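Local coordinates for BDI_3064 protein (PDB 5Z06) that hydrolyses linear beta-1,2-glucan and beta-1,2-glucooligosaccharides of four or more glucose units, releasing sophorose from the non-reducing end, at residues A332-I337 with Q349-I354; A310-N313 with D319-A322. One frame throughout, in Å; residues are numbered along the deposited sequence.

Contact 1 (A332-I337 with Q349-I354)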
loop_
_atom_site.group_PDB
_atom_site.type_symbol
_atom_site.label_atom_id
_atom_site.label_comp_id
_atom_site.label_asym_id
_atom_site.label_seq_id
_atom_site.Cartn_x
_atom_site.Cartn_y
_atom_site.Cartn_z
ATOM N N ALA A 332 -8.113 -12.729 -5.801
ATOM C CA ALA A 332 -9.069 -11.640 -5.707
ATOM C C ALA A 332 -9.882 -11.531 -6.981
ATOM O O ALA A 332 -11.091 -11.272 -6.924
ATOM C CB ALA A 332 -8.372 -10.316 -5.404
ATOM N N ILE A 333 -9.243 -11.719 -8.134
ATOM C CA ILE A 333 -9.974 -11.634 -9.385
ATOM C C ILE A 333 -10.960 -12.797 -9.531
ATOM O O ILE A 333 -12.113 -12.595 -9.919
ATOM C CB ILE A 333 -9.048 -11.515 -10.609
ATOM C CG1 ILE A 333 -8.304 -10.195 -10.573
ATOM C CG2 ILE A 333 -9.874 -11.554 -11.874
ATOM C CD1 ILE A 333 -7.072 -10.128 -11.455
ATOM N N VAL A 334 -10.541 -14.004 -9.173
ATOM C CA VAL A 334 -11.459 -15.136 -9.201
ATOM C C VAL A 334 -12.692 -14.852 -8.327
ATOM O O VAL A 334 -13.836 -15.049 -8.770
ATOM C CB VAL A 334 -10.756 -16.424 -8.774
ATOM C CG1 VAL A 334 -11.730 -17.542 -8.480
ATOM C CG2 VAL A 334 -9.800 -16.858 -9.865
ATOM N N ALA A 335 -12.449 -14.375 -7.103
ATOM C CA ALA A 335 -13.525 -13.990 -6.196
ATOM C C ALA A 335 -14.414 -12.954 -6.862
ATOM O O ALA A 335 -15.628 -13.049 -6.779
ATOM C CB ALA A 335 -12.972 -13.420 -4.895
ATOM N N GLY A 336 -13.778 -11.970 -7.499
ATOM C CA GLY A 336 -14.463 -10.859 -8.127
ATOM C C GLY A 336 -15.366 -11.324 -9.253
ATOM O O GLY A 336 -16.430 -10.731 -9.481
ATOM N N ILE A 337 -14.955 -12.392 -9.937
ATOM C CA ILE A 337 -15.794 -12.992 -10.968
ATOM C C ILE A 337 -17.023 -13.639 -10.312
ATOM O O ILE A 337 -18.156 -13.411 -10.746
ATOM C CB ILE A 337 -15.055 -14.042 -11.805
ATOM C CG1 ILE A 337 -13.893 -13.401 -12.570
ATOM C CG2 ILE A 337 -16.023 -14.674 -12.809
ATOM C CD1 ILE A 337 -12.895 -14.406 -13.104
ATOM N N GLN A 349 -10.323 -13.218 -20.241
ATOM C CA GLN A 349 -9.420 -12.379 -21.051
ATOM C C GLN A 349 -8.218 -11.933 -20.244
ATOM O O GLN A 349 -7.086 -12.016 -20.713
ATOM C CB GLN A 349 -10.133 -11.150 -21.640
ATOM C CG GLN A 349 -11.005 -11.456 -22.850
ATOM C CD GLN A 349 -10.302 -12.399 -23.826
ATOM O OE1 GLN A 349 -10.818 -13.470 -24.117
ATOM N NE2 GLN A 349 -9.094 -12.027 -24.291
ATOM N N ARG A 350 -8.473 -11.480 -19.020
ATOM C CA ARG A 350 -7.390 -11.131 -18.120
ATOM C C ARG A 350 -6.414 -12.311 -17.925
ATOM O O ARG A 350 -5.216 -12.133 -17.977
ATOM C CB ARG A 350 -7.920 -10.665 -16.771
ATOM C CG ARG A 350 -6.836 -10.510 -15.706
ATOM C CD ARG A 350 -5.777 -9.500 -16.100
ATOM N NE ARG A 350 -6.372 -8.185 -16.175
ATOM C CZ ARG A 350 -6.448 -7.309 -15.174
ATOM N NH1 ARG A 350 -5.924 -7.570 -13.983
ATOM N NH2 ARG A 350 -7.083 -6.153 -15.364
ATOM N N PHE A 351 -6.952 -13.500 -17.683
ATOM C CA PHE A 351 -6.110 -14.662 -17.391
ATOM C C PHE A 351 -5.315 -15.167 -18.587
ATOM O O PHE A 351 -4.214 -15.702 -18.421
ATOM C CB PHE A 351 -6.909 -15.747 -16.687
ATOM C CG PHE A 351 -6.971 -15.537 -15.196
ATOM C CD1 PHE A 351 -7.965 -14.753 -14.619
ATOM C CD2 PHE A 351 -5.992 -16.074 -14.375
ATOM C CE1 PHE A 351 -8.007 -14.539 -13.248
ATOM C CE2 PHE A 351 -6.029 -15.868 -13.015
ATOM C CZ PHE A 351 -7.039 -15.100 -12.449
ATOM N N LEU A 352 -5.847 -14.965 -19.785
ATOM C CA LEU A 352 -5.079 -15.204 -21.001
ATOM C C LEU A 352 -3.874 -14.270 -21.084
ATOM O O LEU A 352 -2.762 -14.705 -21.381
ATOM C CB LEU A 352 -5.965 -15.074 -22.245
ATOM C CG LEU A 352 -6.967 -16.204 -22.393
ATOM C CD1 LEU A 352 -8.030 -15.793 -23.397
ATOM C CD2 LEU A 352 -6.319 -17.527 -22.811
ATOM N N LYS A 353 -4.097 -12.995 -20.798
ATOM C CA LYS A 353 -3.001 -12.050 -20.703
ATOM C C LYS A 353 -2.018 -12.441 -19.580
ATOM O O LYS A 353 -0.807 -12.507 -19.813
ATOM C CB LYS A 353 -3.527 -10.629 -20.522
ATOM C CG LYS A 353 -2.507 -9.644 -19.999
ATOM C CD LYS A 353 -3.136 -8.298 -19.723
ATOM C CE LYS A 353 -3.458 -7.553 -21.009
ATOM N NZ LYS A 353 -4.337 -6.426 -20.617
ATOM N N ILE A 354 -2.543 -12.710 -18.381
ATOM C CA ILE A 354 -1.699 -13.099 -17.245
ATOM C C ILE A 354 -0.826 -14.297 -17.591
ATOM O O ILE A 354 0.386 -14.271 -17.394
ATOM C CB ILE A 354 -2.538 -13.436 -15.999
ATOM C CG1 ILE A 354 -3.040 -12.141 -15.367
ATOM C CG2 ILE A 354 -1.725 -14.239 -14.983
ATOM C CD1 ILE A 354 -4.082 -12.358 -14.295
#
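Ile333 reaches across to two neighbouring residues of the facing helix, Arg350 and Phe351, and sends a different branch to each. Helices 323-338 and 344-360 run antiparallel here, their local axes 163° apart in direction and 12.0 Å apart at closest approach. Successive in the chain and antiparallel, they form a helical hairpin, consistent with the six-hairpin glycosidase clan. At that spacing the backbones stay apart, and the larger side chains of Phe351 and Arg350 reach across to the branched Ile333 and Val334: the nearest CA atoms, of Ile333 and Arg350, are 9.1 Å from each other. With CG2 of Ile333 anti to the backbone N (chi1 of CG1 -66°), this methyl comes in at the edge of the Phe351 ring, near its plane, 3.8 Å from CE1. The longer branch carries CD1 to 3.8 Å from NH1 of Arg350, the two side chains crossing at roughly a right angle. The next residue, Val334, adds a lighter touch, its CG2 lying 4.2 Å from CZ of Phe351. Beta-branched residues suit this face because their methyls are held close to the helix and present a firm apolar surface. Within its own helix, Phe351 has CD1 of Ile354 over the centre of one face, 4.1 Å above the plane; beyond, it meets Phe409 and helices 392-408 and 414-428. Arg350, bent at its second and third torsions, also forms a cation-pi contact with Trp300. No hydrogen bond joins the two segments. The contact between them is apolar where Ile333 and Val334 meet Phe351, while NH1 of the partly exposed arginine rests against CD1 of Ile333 and its guanidinium finds hydrogen-bond acceptors in the chain before the helices, at Tyr299 O and Trp300 O.

Contact 2 (A310-N313 with D319-A322); sequences AREN and DMIA
A short antiparallel bridge pins the chain around Arg311 against strand 320-322, which leads directly into helix 323-338 with Ala322 as its N-cap residue. Arg311 and Ile321 form a non-hydrogen-bonded pair, their CA atoms 4.2 Å apart, flanked by one backbone bond on each side. The firm one runs from Ala322 N to Ala310 O at 2.8 Å. The other, from Glu312 N to Met320 O, is weak at 3.5 Å, and a water that donates to Met320 O and weakly accepts from Glu312 N spans the same gap. CA-H...O contacts from Ile321 CA to Ala310 O and from Arg311 CA to Met320 O fill in between. The side chains of Glu312 and Met320 then run alongside each other in the same direction: Met320, extended until its last torsion turns (chi3 75°), sets CE 3.7 Å from Glu312 CB. Small Ala322 lets Glu312 OE1 approach its CB to 3.3 Å. A bound glycerol lies about 4 Å from the glutamate side chain. Arg311 instead sends NH1 to Asn318 O. Methionine and alanine thus give the buried glutamate an apolar flank, and its carboxylate is divided in its contacts: a salt bridge from OE2 to Arg76 holds one oxygen, while OE1 lies against the methyl of Ala322.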
loop_
_atom_site.group_PDB
_atom_site.type_symbol
_atom_site.label_atom_id
_atom_site.label_comp_id
_atom_site.label_asym_id
_atom_site.label_seq_id
_atom_site.Cartn_x
_atom_site.Cartn_y
_atom_site.Cartn_z
ATOM N N ALA A 310 -0.313 -7.585 -10.563
ATOM C CA ALA A 310 -0.432 -6.650 -9.474
ATOM C C ALA A 310 0.809 -5.831 -9.320
ATOM O O ALA A 310 1.897 -6.362 -9.196
ATOM C CB ALA A 310 -0.723 -7.371 -8.171
ATOM N N ARG A 311 0.621 -4.526 -9.277
ATOM C CA ARG A 311 1.690 -3.657 -8.947
ATOM C C ARG A 311 2.101 -3.843 -7.494
ATOM O O ARG A 311 1.295 -4.205 -6.650
ATOM C CB ARG A 311 1.297 -2.216 -9.275
ATOM C CG ARG A 311 1.313 -2.040 -10.774
ATOM C CD ARG A 311 1.313 -0.618 -11.222
ATOM N NE ARG A 311 -0.023 -0.250 -11.599
ATOM C CZ ARG A 311 -0.441 0.167 -12.794
ATOM N NH1 ARG A 311 0.363 0.362 -13.831
ATOM N NH2 ARG A 311 -1.723 0.438 -12.914
ATOM N N GLU A 312 3.373 -3.633 -7.223
ATOM C CA GLU A 312 3.857 -3.675 -5.865
ATOM C C GLU A 312 3.039 -2.744 -4.988
ATOM O O GLU A 312 2.638 -3.108 -3.894
ATOM C CB GLU A 312 5.318 -3.271 -5.807
ATOM C CG GLU A 312 5.887 -3.055 -4.407
ATOM C CD GLU A 312 6.011 -4.293 -3.548
ATOM O OE1 GLU A 312 5.376 -5.341 -3.834
ATOM O OE2 GLU A 312 6.782 -4.210 -2.555
ATOM N N ASN A 313 2.829 -1.533 -5.473
ATOM C CA ASN A 313 2.045 -0.551 -4.740
ATOM C C ASN A 313 1.634 0.562 -5.678
ATOM O O ASN A 313 2.265 0.765 -6.714
ATOM C CB ASN A 313 2.825 0.035 -3.536
ATOM C CG ASN A 313 4.071 0.764 -3.951
ATOM O OD1 ASN A 313 5.067 0.136 -4.317
ATOM N ND2 ASN A 313 4.015 2.094 -3.938
ATOM N N ASP A 319 5.345 0.124 -13.824
ATOM C CA ASP A 319 5.506 -1.092 -14.629
ATOM C C ASP A 319 5.838 -2.330 -13.839
ATOM O O ASP A 319 5.731 -3.435 -14.357
ATOM C CB ASP A 319 6.602 -0.886 -15.673
ATOM C CG ASP A 319 6.296 0.257 -16.630
ATOM O OD1 ASP A 319 5.112 0.610 -16.825
ATOM O OD2 ASP A 319 7.256 0.796 -17.189
ATOM N N MET A 320 6.223 -2.164 -12.586
ATOM C CA MET A 320 6.732 -3.274 -11.836
ATOM C C MET A 320 5.605 -3.988 -11.144
ATOM O O MET A 320 4.892 -3.396 -10.343
ATOM C CB MET A 320 7.746 -2.790 -10.811
ATOM C CG MET A 320 8.472 -3.892 -10.112
ATOM S SD MET A 320 9.588 -3.179 -8.905
ATOM C CE MET A 320 8.435 -2.691 -7.617
ATOM N N ILE A 321 5.479 -5.275 -11.440
ATOM C CA ILE A 321 4.544 -6.146 -10.747
ATOM C C ILE A 321 5.250 -6.985 -9.716
ATOM O O ILE A 321 6.442 -7.256 -9.814
ATOM C CB ILE A 321 3.667 -6.981 -11.696
ATOM C CG1 ILE A 321 4.455 -7.989 -12.533
ATOM C CG2 ILE A 321 2.858 -6.052 -12.567
ATOM C CD1 ILE A 321 4.474 -9.381 -11.952
ATOM N N ALA A 322 4.511 -7.301 -8.665
ATOM C CA ALA A 322 4.997 -8.143 -7.582
ATOM C C ALA A 322 4.301 -9.480 -7.792
ATOM O O ALA A 322 3.082 -9.536 -7.904
ATOM C CB ALA A 322 4.638 -7.552 -6.237
HETATM O O HOH W 1 4.698 -1.265 -8.795
#

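Read from the N terminus, the chain leaves helix 284-297, and contact 2 closes a short loop, strand 320-322 coming back against 310-313. That strand also pairs with strand 371-373 and passes straight into helix 323-338, whose later part enters contact 1. There the chain turns again, and helix 344-360 returns alongside. The two closures follow in series, neither nested nor crossed; the centres of contact 1 and contact 2 are about 16 Å apart, and the nearest atoms of contact 1 and contact 2 are about 7 Å apart, without touching. Helix 323-338 is the common element: contact 2 fixes the approach to its start, and contact 1 ties its far part to the next helix.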